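Local coordinates for protein putative phosphosugar isomerases (Salmonella typhimurium LT2, PDB 3FKJ) that probably binds phosphorylated sugars or related carbohydrate derivatives through its SIS fold and may catalyse their isomerisation, at residues G121-Y124 and P129-E132; Q154-S159 and L316-L321; V180-R185 and E310-L315; Q268-T273 and G300-S305; Y324-A329 and H334-R339. All coordinates share one frame; numbering follows the deposited sequence.

How the contacts relate
Contacts 2, 3 and 5 all use helix 313-331, at successive points along it. Contact 3 takes its start, contact 2 the next turns and contact 5 the portion near its C-terminal end. Contact 4 lies about 9 Å from contact 3, centre to centre, joined to it by the salt bridge of Arg272 with Glu310. Contact 1, which closes first along the chain, belongs to the five-stranded parallel sheet; its centre is about 32 Å from that of contact 4, which lies beside the four-stranded sheet. Contact 2 stands between these regions, touching contact 1 through Leu122. The long helix thus probably helps to relate the two parallel sheets of this SIS-type protein.

Contact 1 (G121-Y124 and P129-E132); sequences GLVY and PLCE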
# COMPACT_ATOMS: atom_id res chain seq x y z
N GLY A 121 -6.03 2.02 21.31
CA GLY A 121 -6.61 0.77 20.85
C GLY A 121 -8.07 0.91 20.53
O GLY A 121 -8.87 1.30 21.40
N LEU A 122 -8.44 0.59 19.28
CA LEU A 122 -9.85 0.51 18.85
C LEU A 122 -10.31 -0.96 18.92
O LEU A 122 -9.70 -1.86 18.30
CB LEU A 122 -10.01 1.05 17.42
CG LEU A 122 -9.96 2.55 17.10
CD1 LEU A 122 -8.66 3.19 17.53
CD2 LEU A 122 -10.12 2.70 15.60
N VAL A 123 -11.36 -1.22 19.70
CA VAL A 123 -11.89 -2.58 19.87
C VAL A 123 -13.40 -2.56 19.72
O VAL A 123 -14.03 -1.54 19.93
CB VAL A 123 -11.53 -3.20 21.27
CG1 VAL A 123 -10.03 -3.22 21.51
CG2 VAL A 123 -12.27 -2.48 22.42
N TYR A 124 -13.97 -3.68 19.31
CA TYR A 124 -15.42 -3.84 19.35
C TYR A 124 -15.81 -4.48 20.70
O TYR A 124 -16.76 -4.05 21.37
CB TYR A 124 -15.91 -4.68 18.17
CG TYR A 124 -17.39 -5.03 18.26
CD1 TYR A 124 -18.35 -4.04 18.25
CD2 TYR A 124 -17.80 -6.35 18.36
CE1 TYR A 124 -19.70 -4.34 18.33
CE2 TYR A 124 -19.15 -6.67 18.44
CZ TYR A 124 -20.10 -5.65 18.43
OH TYR A 124 -21.44 -5.95 18.51
N PRO A 129 -7.66 -8.77 24.75
CA PRO A 129 -6.20 -8.66 24.96
C PRO A 129 -5.50 -7.37 24.46
O PRO A 129 -4.49 -6.96 25.04
CB PRO A 129 -5.64 -9.89 24.21
CG PRO A 129 -6.72 -10.85 24.24
CD PRO A 129 -8.00 -10.06 24.14
N LEU A 130 -6.03 -6.77 23.40
CA LEU A 130 -5.45 -5.52 22.90
C LEU A 130 -5.45 -4.45 24.00
O LEU A 130 -4.49 -3.69 24.13
CB LEU A 130 -6.19 -5.03 21.65
CG LEU A 130 -5.71 -3.72 21.01
CD1 LEU A 130 -4.22 -3.82 20.77
CD2 LEU A 130 -6.49 -3.44 19.71
N CYS A 131 -6.52 -4.41 24.78
CA CYS A 131 -6.66 -3.46 25.89
C CYS A 131 -5.48 -3.45 26.86
O CYS A 131 -5.12 -2.41 27.37
CB CYS A 131 -7.95 -3.74 26.67
SG CYS A 131 -9.42 -3.66 25.58
N GLU A 132 -4.89 -4.60 27.14
CA GLU A 132 -3.78 -4.65 28.09
C GLU A 132 -2.68 -3.62 27.75
O GLU A 132 -2.12 -2.97 28.65
CB GLU A 132 -3.19 -6.06 28.15
CG GLU A 132 -2.21 -6.26 29.29
CD GLU A 132 -1.67 -7.68 29.36
OE1 GLU A 132 -2.46 -8.64 29.21
OE2 GLU A 132 -0.45 -7.82 29.60
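Val123 and Leu130 meet inside a beta-alpha-beta crossover, the repeating element of the parallel sheets in SIS domains: strand 118-123 leads through a short loop into helix 129-132, and the chain then returns as strand 136-139. Leu130 supplies the centre of the contact. Its CG is anti to the backbone N (chi1 179°), which carries the branched end out from the helix to the strand, where methyl CD2 does the touching. This methyl lies 4.0 Å from Val123 CG1, the two side chains meeting at a slant, and 3.8 Å from Leu122 O, a backbone contact and not a polar one.

Val123 CG1 has a second neighbour, Cys131 SG at 4.1 Å, and so sits between two side chains of the helix. A beta-branched valine suits the strand, and its compact CG1 methyl is the branch turned to the helix. Cysteine is short and weakly polar, so its sulfur can join this apolar layer. Gly121 contributes by what it lacks: with no side chain in the way, Leu130 CD2 comes to 4.4 Å from Gly121 CA, and the helix can ride close over the sheet. Within the helix, Glu132 N donates to Pro129 O at 3.2 Å, closing one short turn.

Leu122 points away, packing on Ile94 and Ala96 of strand 91-97 and on Ile138. Leu130 also touches Ser97 of strand 91-97 and Ala109 of helix 103-115, while Val123 and Cys131 both lie against Ile137 of strand 136-139, which completes the crossover.

Contact 2 (Q154-S159 and L316-L321); sequences QKAAYS and LHNCVL. With SCN (thiocyanate ion), chain C.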
# COMPACT_ATOMS: atom_id res chain seq x y z
N GLN A 154 -18.36 4.12 13.82
CA GLN A 154 -17.70 2.95 13.27
C GLN A 154 -16.17 3.08 13.18
O GLN A 154 -15.61 4.18 13.20
CB GLN A 154 -18.33 2.57 11.94
CG GLN A 154 -19.77 2.04 12.12
CD GLN A 154 -20.49 1.89 10.80
OE1 GLN A 154 -20.12 2.51 9.81
NE2 GLN A 154 -21.49 1.07 10.77
N LYS A 155 -15.53 1.91 13.14
CA LYS A 155 -14.06 1.78 13.20
C LYS A 155 -13.34 2.72 12.25
O LYS A 155 -12.45 3.43 12.67
CB LYS A 155 -13.65 0.34 12.88
CG LYS A 155 -12.18 0.00 13.07
CD LYS A 155 -11.90 -1.49 12.86
CE LYS A 155 -11.96 -1.95 11.42
NZ LYS A 155 -12.03 -3.46 11.34
N ALA A 156 -13.73 2.75 10.97
CA ALA A 156 -13.07 3.60 9.99
C ALA A 156 -13.32 5.07 10.26
O ALA A 156 -12.40 5.89 10.06
CB ALA A 156 -13.49 3.24 8.55
N ALA A 157 -14.54 5.40 10.71
CA ALA A 157 -14.89 6.77 11.09
C ALA A 157 -13.91 7.31 12.17
O ALA A 157 -13.50 8.46 12.12
CB ALA A 157 -16.33 6.85 11.59
N TYR A 158 -13.57 6.48 13.15
CA TYR A 158 -12.67 6.89 14.23
C TYR A 158 -11.26 7.20 13.73
O TYR A 158 -10.56 8.03 14.31
CB TYR A 158 -12.65 5.82 15.33
CG TYR A 158 -13.63 6.06 16.47
CD1 TYR A 158 -13.36 6.98 17.47
CD2 TYR A 158 -14.81 5.36 16.55
CE1 TYR A 158 -14.24 7.18 18.54
CE2 TYR A 158 -15.70 5.56 17.58
CZ TYR A 158 -15.41 6.48 18.57
OH TYR A 158 -16.30 6.66 19.60
N SER A 159 -10.85 6.57 12.63
CA SER A 159 -9.57 6.91 12.03
C SER A 159 -9.60 8.38 11.63
O SER A 159 -8.59 9.07 11.78
CB SER A 159 -9.19 6.00 10.82
OG SER A 159 -9.91 6.32 9.64
N LEU A 316 -17.88 6.49 3.13
CA LEU A 316 -19.14 6.27 2.43
C LEU A 316 -19.14 4.97 1.61
O LEU A 316 -20.14 4.23 1.63
CB LEU A 316 -19.48 7.48 1.56
CG LEU A 316 -20.78 7.42 0.75
CD1 LEU A 316 -22.00 7.35 1.66
CD2 LEU A 316 -20.85 8.64 -0.14
N HIS A 317 -18.06 4.72 0.84
CA HIS A 317 -17.99 3.49 0.05
C HIS A 317 -18.09 2.27 0.95
O HIS A 317 -18.82 1.38 0.63
CB HIS A 317 -16.69 3.40 -0.78
CG HIS A 317 -16.66 4.30 -1.98
ND1 HIS A 317 -17.55 4.19 -3.03
CD2 HIS A 317 -15.83 5.33 -2.31
CE1 HIS A 317 -17.27 5.10 -3.94
NE2 HIS A 317 -16.24 5.81 -3.52
N ASN A 318 -17.37 2.23 2.08
CA ASN A 318 -17.44 1.09 3.00
C ASN A 318 -18.92 0.78 3.32
O ASN A 318 -19.36 -0.36 3.26
CB ASN A 318 -16.73 1.37 4.35
CG ASN A 318 -15.20 1.36 4.29
OD1 ASN A 318 -14.55 0.92 3.33
ND2 ASN A 318 -14.61 1.81 5.39
N CYS A 319 -19.70 1.81 3.61
CA CYS A 319 -21.11 1.65 3.94
C CYS A 319 -21.99 1.23 2.76
O CYS A 319 -22.84 0.35 2.90
CB CYS A 319 -21.65 2.93 4.57
SG CYS A 319 -20.82 3.40 6.11
N VAL A 320 -21.80 1.87 1.61
CA VAL A 320 -22.63 1.61 0.44
C VAL A 320 -22.40 0.18 -0.05
O VAL A 320 -23.34 -0.50 -0.47
CB VAL A 320 -22.36 2.66 -0.68
CG1 VAL A 320 -22.80 2.14 -2.05
CG2 VAL A 320 -23.06 4.01 -0.35
N LEU A 321 -21.14 -0.27 0.04
CA LEU A 321 -20.75 -1.63 -0.36
C LEU A 321 -21.46 -2.72 0.42
O LEU A 321 -21.68 -3.80 -0.12
CB LEU A 321 -19.20 -1.81 -0.28
CG LEU A 321 -18.38 -1.24 -1.45
CD1 LEU A 321 -16.89 -1.18 -1.10
CD2 LEU A 321 -18.62 -2.05 -2.73
S SCN C . -18.02 4.75 8.35
C SCN C . -17.31 3.18 7.95
N SCN C . -16.81 2.16 7.68
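Gln154 comes first, just ahead of helix 155-170, and its side chain reaches toward Cys319 on helix 313-331. Beyond CG the chain is extended (chi2 170°), which delivers OE1 to 3.9 Å from Cys319 SG. A thiocyanate ion, probably from the crystallisation liquor, lies between the two helices, and Gln154 OE1 is 3.4 Å from its sulfur. Cys319 SG also lies near that sulfur.

Ala156 follows, its methyl pointing at the other helix. CB is 3.6 Å from Asn318 ND2, and so small a residue leaves room for both the amide and the ion. Asn318 ND2 donates a hydrogen bond of 3.2 Å to the thiocyanate nitrogen, with a moderately straight angle of 157° at the hydrogen. The ion thus bridges facing side chains that touch each other at only two places.

Further on, Ser159 OG turns back to donate to Ala156 O at 2.6 Å, in the carbonyl plane; it is also hydrogen-bonded to Gly58 N and Gly54 O.

Lined by the amides of Gln154 and Asn318, a thiol and a methyl, this partly buried site resembles a small-ligand pocket, though an anion from the liquor does not establish what it binds in the cell.

Contact 3 (V180-R185 and E310-L315); sequences VSAFGR and EYFCGL
Phe312 carries this contact, reaching from the chain just ahead of helix 313-331 to Ala182 and Phe183 on helix 176-184. Its CB points at the facing helix, and CG stands anti to the carbonyl carbon (chi1 -64°), which carries the ring across the gap. Further along one side of the ring, CE1 comes to 3.7 Å from Ala182 CB. On the other side, CE2 lies 3.7 Å from Phe183 CG and 3.6 Å above the plane of the Phe183 ring, over its centre. At the tip, CZ meets Ala182 CB at 3.6 Å.

The two rings form a T-shaped pair, the edge of Phe312 directed at the face of Phe183, with centroids 5.0 Å apart and planes at 80°. Leu315, one turn on from Phe312, adds its CD1 at 4.0 Å from Phe183 CZ, its side chain crossing that of Phe183 at about a right angle. The small methyl of Ala182 allows the Phe312 ring to slip in beside the helix backbone.

Phe183 also stacks with Trp161 of helix 155-170, while Phe312 packs on Leu304.

Chemically the contact is wholly apolar and buried. Dispersion should dominate it, in an arrangement consistent with the slightly positive C-H edge of Phe312 meeting the electron-rich face of Phe183.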
# COMPACT_ATOMS: atom_id res chain seq x y z
N VAL A 180 -16.44 18.63 11.31
CA VAL A 180 -17.25 18.20 12.43
C VAL A 180 -18.73 18.24 12.09
O VAL A 180 -19.49 17.36 12.49
CB VAL A 180 -16.98 19.05 13.69
CG1 VAL A 180 -18.10 18.89 14.72
CG2 VAL A 180 -15.61 18.70 14.31
N SER A 181 -19.14 19.26 11.34
CA SER A 181 -20.55 19.37 10.97
C SER A 181 -20.82 18.50 9.74
O SER A 181 -21.91 17.98 9.61
CB SER A 181 -21.00 20.85 10.80
OG SER A 181 -20.77 21.32 9.50
N ALA A 182 -19.80 18.29 8.88
CA ALA A 182 -19.90 17.27 7.81
C ALA A 182 -20.17 15.91 8.44
O ALA A 182 -21.06 15.19 8.00
CB ALA A 182 -18.62 17.21 6.99
N PHE A 183 -19.41 15.55 9.48
CA PHE A 183 -19.64 14.28 10.21
C PHE A 183 -21.04 14.22 10.84
O PHE A 183 -21.59 13.12 11.02
CB PHE A 183 -18.58 14.07 11.31
CG PHE A 183 -17.66 12.89 11.09
CD1 PHE A 183 -18.17 11.62 10.82
CD2 PHE A 183 -16.27 13.03 11.26
CE1 PHE A 183 -17.34 10.52 10.66
CE2 PHE A 183 -15.40 11.93 11.07
CZ PHE A 183 -15.93 10.68 10.77
N GLY A 184 -21.59 15.37 11.22
CA GLY A 184 -22.95 15.44 11.77
C GLY A 184 -24.03 15.12 10.74
O GLY A 184 -25.16 14.78 11.11
N ARG A 185 -23.68 15.26 9.46
CA ARG A 185 -24.59 14.98 8.36
C ARG A 185 -24.38 13.58 7.79
O ARG A 185 -25.10 13.13 6.90
CB ARG A 185 -24.40 16.01 7.25
CG ARG A 185 -25.07 17.33 7.54
CD ARG A 185 -25.02 18.25 6.34
NE ARG A 185 -23.70 18.82 6.17
CZ ARG A 185 -23.19 19.79 6.93
NH1 ARG A 185 -23.89 20.31 7.94
NH2 ARG A 185 -21.96 20.25 6.68
N GLU A 310 -14.43 15.28 0.27
CA GLU A 310 -13.50 14.33 -0.34
C GLU A 310 -13.01 13.37 0.72
O GLU A 310 -12.90 12.19 0.46
CB GLU A 310 -12.32 15.06 -0.99
CG GLU A 310 -11.18 14.17 -1.46
CD GLU A 310 -9.98 14.96 -1.91
OE1 GLU A 310 -10.16 16.00 -2.57
OE2 GLU A 310 -8.85 14.53 -1.60
N TYR A 311 -12.75 13.87 1.93
CA TYR A 311 -12.19 13.03 3.01
C TYR A 311 -13.13 11.94 3.54
O TYR A 311 -12.67 11.04 4.24
CB TYR A 311 -11.63 13.89 4.15
CG TYR A 311 -10.44 14.75 3.73
CD1 TYR A 311 -9.34 14.18 3.13
CD2 TYR A 311 -10.44 16.12 3.90
CE1 TYR A 311 -8.30 14.92 2.71
CE2 TYR A 311 -9.36 16.88 3.49
CZ TYR A 311 -8.29 16.28 2.88
OH TYR A 311 -7.17 16.98 2.44
N PHE A 312 -14.42 11.99 3.17
CA PHE A 312 -15.42 10.99 3.63
C PHE A 312 -15.75 9.94 2.59
O PHE A 312 -16.59 9.06 2.84
CB PHE A 312 -16.77 11.66 4.00
CG PHE A 312 -16.67 12.59 5.15
CD1 PHE A 312 -16.16 13.87 4.97
CD2 PHE A 312 -17.05 12.19 6.43
CE1 PHE A 312 -16.06 14.76 6.05
CE2 PHE A 312 -16.93 13.05 7.50
CZ PHE A 312 -16.42 14.34 7.30
N CYS A 313 -15.14 10.05 1.40
CA CYS A 313 -15.42 9.13 0.30
C CYS A 313 -15.17 7.67 0.67
O CYS A 313 -15.99 6.83 0.35
CB CYS A 313 -14.65 9.48 -0.97
SG CYS A 313 -15.32 10.92 -1.81
N GLY A 314 -14.08 7.38 1.36
CA GLY A 314 -13.77 5.99 1.72
C GLY A 314 -14.80 5.44 2.69
O GLY A 314 -15.29 4.35 2.52
N LEU A 315 -15.11 6.22 3.72
CA LEU A 315 -16.13 5.88 4.69
C LEU A 315 -17.50 5.63 4.06
O LEU A 315 -18.18 4.67 4.36
CB LEU A 315 -16.26 6.99 5.72
CG LEU A 315 -15.08 7.27 6.65
CD1 LEU A 315 -15.48 8.40 7.57
CD2 LEU A 315 -14.71 6.04 7.43

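Contact 4 (Q268-T273 and G300-S305); sequences QSSGRT and GIQDLS
Ser270 and Ile301 join two loops that follow neighbouring strands, 263-268 and 290-295, of a parallel sheet in the SIS fold, at the C-terminal ends of those strands. Ser270 OG sits between the backbone N and the carbonyl carbon (chi1 74°), a setting that turns it to the facing loop, where it lies 3.3 Å from Ile301 CG2. That methyl also comes 3.7 Å from Ser270 CB. The contact is van der Waals in kind: a small serine lets the bulky isoleucine close in.

Gln302 adds a looser touch at the exposed border, with NE2 3.9 Å from Ser270 CB. Its chain bends at chi2 (-44°), and the amide is held by a hydrogen bond from NE2 to Asp297 OD1.

Further out, Ile301 is backed by Cys313 and Leu316 of helix 313-331. Gly271 has a positive phi (75°), which glycine takes readily where a loop must turn. Arg272 makes a salt bridge with Glu310 and packs on His81 of the second subunit, so this loop also reaches the dimer interface.

The sequence Ser-Ser-Gly-Arg-Thr recalls the serine- and threonine-rich loops that hold the sugar phosphate in SIS relatives, although no such ligand is bound here. In the facing loop one helix-like turn is closed by Leu304 N, which donates to Ile301 O at 3.0 Å.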
# COMPACT_ATOMS: atom_id res chain seq x y z
N GLN A 268 -15.36 5.37 -7.23
CA GLN A 268 -15.00 6.71 -7.68
C GLN A 268 -15.20 7.75 -6.56
O GLN A 268 -16.17 7.69 -5.78
CB GLN A 268 -15.83 7.11 -8.93
CG GLN A 268 -15.45 8.46 -9.52
CD GLN A 268 -16.09 8.74 -10.87
OE1 GLN A 268 -17.14 8.18 -11.20
NE2 GLN A 268 -15.46 9.61 -11.66
N SER A 269 -14.26 8.68 -6.50
CA SER A 269 -14.21 9.70 -5.47
C SER A 269 -14.66 11.06 -6.00
O SER A 269 -14.61 11.33 -7.22
CB SER A 269 -12.78 9.88 -4.94
OG SER A 269 -12.25 8.71 -4.37
N SER A 270 -15.10 11.90 -5.07
CA SER A 270 -15.21 13.32 -5.32
C SER A 270 -13.83 13.94 -5.15
O SER A 270 -12.87 13.30 -4.69
CB SER A 270 -16.18 13.97 -4.33
OG SER A 270 -15.57 14.06 -3.04
N GLY A 271 -13.74 15.22 -5.48
CA GLY A 271 -12.57 15.97 -5.17
C GLY A 271 -11.39 15.66 -6.06
O GLY A 271 -11.55 15.28 -7.22
N ARG A 272 -10.20 15.81 -5.49
CA ARG A 272 -8.98 16.01 -6.30
C ARG A 272 -8.52 14.85 -7.20
O ARG A 272 -7.99 15.11 -8.30
CB ARG A 272 -7.84 16.47 -5.42
CG ARG A 272 -8.05 17.90 -4.90
CD ARG A 272 -7.13 18.20 -3.74
NE ARG A 272 -7.40 17.39 -2.56
CZ ARG A 272 -6.63 17.35 -1.47
NH1 ARG A 272 -5.55 18.08 -1.38
NH2 ARG A 272 -6.95 16.58 -0.44
N THR A 273 -8.76 13.60 -6.77
CA THR A 273 -8.30 12.43 -7.52
C THR A 273 -9.34 11.91 -8.53
O THR A 273 -9.06 11.02 -9.33
CB THR A 273 -7.77 11.31 -6.58
OG1 THR A 273 -8.88 10.69 -5.89
CG2 THR A 273 -6.80 11.91 -5.55
N GLY A 300 -24.23 11.48 -2.65
CA GLY A 300 -24.46 12.57 -1.69
C GLY A 300 -23.27 13.01 -0.86
O GLY A 300 -23.43 13.51 0.26
N ILE A 301 -22.07 12.83 -1.39
CA ILE A 301 -20.89 13.43 -0.79
C ILE A 301 -20.97 14.96 -0.82
O ILE A 301 -20.49 15.60 0.11
CB ILE A 301 -19.56 12.90 -1.40
CG1 ILE A 301 -19.11 11.66 -0.64
CG2 ILE A 301 -18.45 13.94 -1.35
CD1 ILE A 301 -18.38 11.95 0.67
N GLN A 302 -21.61 15.54 -1.85
CA GLN A 302 -21.72 17.00 -1.95
C GLN A 302 -22.62 17.55 -0.87
O GLN A 302 -22.47 18.69 -0.46
CB GLN A 302 -22.20 17.49 -3.33
CG GLN A 302 -21.15 17.41 -4.48
CD GLN A 302 -19.71 17.89 -4.11
OE1 GLN A 302 -19.49 19.08 -3.82
NE2 GLN A 302 -18.74 16.97 -4.15
N ASP A 303 -23.54 16.71 -0.38
CA ASP A 303 -24.38 17.05 0.77
C ASP A 303 -23.63 17.07 2.10
O ASP A 303 -24.10 17.67 3.04
CB ASP A 303 -25.54 16.06 0.90
CG ASP A 303 -26.40 15.98 -0.35
OD1 ASP A 303 -26.50 17.00 -1.07
OD2 ASP A 303 -26.96 14.89 -0.61
N LEU A 304 -22.50 16.39 2.21
CA LEU A 304 -21.69 16.48 3.44
C LEU A 304 -21.02 17.85 3.55
O LEU A 304 -21.04 18.48 4.60
CB LEU A 304 -20.61 15.38 3.48
CG LEU A 304 -21.11 13.97 3.76
CD1 LEU A 304 -19.95 13.00 3.72
CD2 LEU A 304 -21.85 13.91 5.09
N SER A 305 -20.43 18.29 2.45
CA SER A 305 -19.61 19.49 2.44
C SER A 305 -19.10 19.66 1.04
O SER A 305 -18.57 18.70 0.43
CB SER A 305 -18.41 19.35 3.40
OG SER A 305 -17.48 20.41 3.25

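Contact 5 (Y324-A329 and H334-R339); sequences YNLALA and HPLTTR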
# COMPACT_ATOMS: atom_id res chain seq x y z
N TYR A 324 -24.28 -3.90 -1.74
CA TYR A 324 -23.88 -4.73 -2.86
C TYR A 324 -23.39 -6.09 -2.38
O TYR A 324 -23.71 -7.09 -2.99
CB TYR A 324 -22.78 -4.06 -3.67
CG TYR A 324 -23.25 -2.86 -4.43
CD1 TYR A 324 -23.29 -1.61 -3.83
CD2 TYR A 324 -23.66 -2.97 -5.76
CE1 TYR A 324 -23.73 -0.50 -4.52
CE2 TYR A 324 -24.09 -1.86 -6.46
CZ TYR A 324 -24.12 -0.62 -5.83
OH TYR A 324 -24.55 0.51 -6.52
N ASN A 325 -22.63 -6.11 -1.28
CA ASN A 325 -22.09 -7.35 -0.70
C ASN A 325 -23.13 -8.36 -0.25
O ASN A 325 -22.94 -9.57 -0.45
CB ASN A 325 -21.14 -7.08 0.45
CG ASN A 325 -19.96 -6.25 0.05
OD1 ASN A 325 -19.68 -6.10 -1.13
ND2 ASN A 325 -19.27 -5.69 1.03
N LEU A 326 -24.21 -7.88 0.37
CA LEU A 326 -25.33 -8.76 0.74
C LEU A 326 -26.06 -9.25 -0.51
O LEU A 326 -26.35 -10.44 -0.65
CB LEU A 326 -26.31 -8.02 1.67
CG LEU A 326 -27.29 -8.85 2.51
CD1 LEU A 326 -26.54 -9.76 3.46
CD2 LEU A 326 -28.22 -7.93 3.26
N ALA A 327 -26.38 -8.34 -1.42
CA ALA A 327 -27.01 -8.73 -2.68
C ALA A 327 -26.21 -9.81 -3.43
O ALA A 327 -26.78 -10.77 -3.94
CB ALA A 327 -27.23 -7.52 -3.55
N LEU A 328 -24.88 -9.66 -3.48
CA LEU A 328 -24.03 -10.62 -4.19
C LEU A 328 -23.99 -11.95 -3.47
O LEU A 328 -24.21 -13.01 -4.09
CB LEU A 328 -22.63 -10.08 -4.35
CG LEU A 328 -21.66 -10.91 -5.17
CD1 LEU A 328 -22.18 -10.97 -6.60
CD2 LEU A 328 -20.26 -10.31 -5.08
N ALA A 329 -23.78 -11.89 -2.16
CA ALA A 329 -23.74 -13.10 -1.32
C ALA A 329 -25.03 -13.92 -1.43
O ALA A 329 -24.98 -15.13 -1.49
CB ALA A 329 -23.43 -12.74 0.16
N HIS A 334 -23.74 -17.81 -0.98
CA HIS A 334 -22.51 -17.82 -0.22
C HIS A 334 -22.62 -16.72 0.87
O HIS A 334 -22.33 -15.54 0.62
CB HIS A 334 -21.34 -17.59 -1.17
CG HIS A 334 -19.99 -17.71 -0.55
ND1 HIS A 334 -18.99 -18.49 -1.10
CD2 HIS A 334 -19.44 -17.13 0.55
CE1 HIS A 334 -17.89 -18.37 -0.38
NE2 HIS A 334 -18.14 -17.55 0.64
N PRO A 335 -23.15 -17.08 2.05
CA PRO A 335 -23.22 -16.06 3.13
C PRO A 335 -21.86 -15.40 3.45
O PRO A 335 -20.80 -16.00 3.32
CB PRO A 335 -23.77 -16.84 4.32
CG PRO A 335 -24.56 -18.00 3.67
CD PRO A 335 -23.79 -18.36 2.44
N LEU A 336 -21.93 -14.14 3.86
CA LEU A 336 -20.72 -13.36 4.10
C LEU A 336 -19.93 -13.94 5.29
O LEU A 336 -18.72 -13.79 5.38
CB LEU A 336 -21.08 -11.88 4.29
CG LEU A 336 -21.46 -11.14 3.01
CD1 LEU A 336 -22.10 -9.79 3.32
CD2 LEU A 336 -20.23 -10.98 2.05
N THR A 337 -20.61 -14.69 6.14
CA THR A 337 -20.02 -15.32 7.31
C THR A 337 -19.35 -16.68 6.98
O THR A 337 -18.77 -17.28 7.85
CB THR A 337 -21.11 -15.51 8.41
OG1 THR A 337 -22.22 -16.19 7.85
CG2 THR A 337 -21.64 -14.13 8.97
N THR A 338 -19.43 -17.15 5.74
CA THR A 338 -18.72 -18.37 5.32
C THR A 338 -17.20 -18.26 5.50
O THR A 338 -16.56 -17.37 4.90
CB THR A 338 -18.92 -18.66 3.79
OG1 THR A 338 -20.31 -18.70 3.47
CG2 THR A 338 -18.24 -19.99 3.37
N ARG A 339 -16.62 -19.20 6.24
CA ARG A 339 -15.15 -19.40 6.29
C ARG A 339 -14.75 -20.88 6.21
O ARG A 339 -15.42 -21.75 6.76
CB ARG A 339 -14.53 -18.84 7.57
CG ARG A 339 -14.83 -17.40 7.86
CD ARG A 339 -14.16 -16.44 6.88
NE ARG A 339 -14.41 -15.06 7.31
CZ ARG A 339 -15.55 -14.39 7.13
NH1 ARG A 339 -16.57 -14.89 6.45
NH2 ARG A 339 -15.66 -13.16 7.59
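Leu336 turns its side chain back onto Ala329 with CG anti to the carbonyl carbon (chi1 -74°) and an extended second torsion (chi2 167°), laying its isobutyl group on the helix where, in this SIS-fold chain, the loop after 313-331 folds back along its end. Leu336 CG lies 3.8 Å from Ala329 CB, while CD1 reaches 3.9 Å from Asn325 O and 4.4 Å from Leu326 CD1. The leucine thus covers one side of the last turns, and the small alanine lets the loop pass close by.

A single backbone hydrogen bond crosses the contact. His334 N donates to Ala329 O at 3.0 Å, nearly straight at 169° and in the carbonyl plane. Spanning five residues, it satisfies a carbonyl near the C-terminal end of the helix, where the regular i+4 donors run out.

Beyond it the chain makes a type I beta turn from Pro335 to Thr338. Pro335 O is gripped twice, by Thr338 N and by Thr338 OG1, the latter at 2.7 Å; as first residue, proline need give no N-H.

His334 sets its ring edge-to-face with Trp239, and its O accepts from Gln238 NE2, tying the loop to the end of helix 223-238. Arg339 NH2 forms a salt bridge with Glu236, while Arg339 NH1 donates to Leu336 O at 2.6 Å and to Thr338 O at 2.9 Å, the second from above the carbonyl plane.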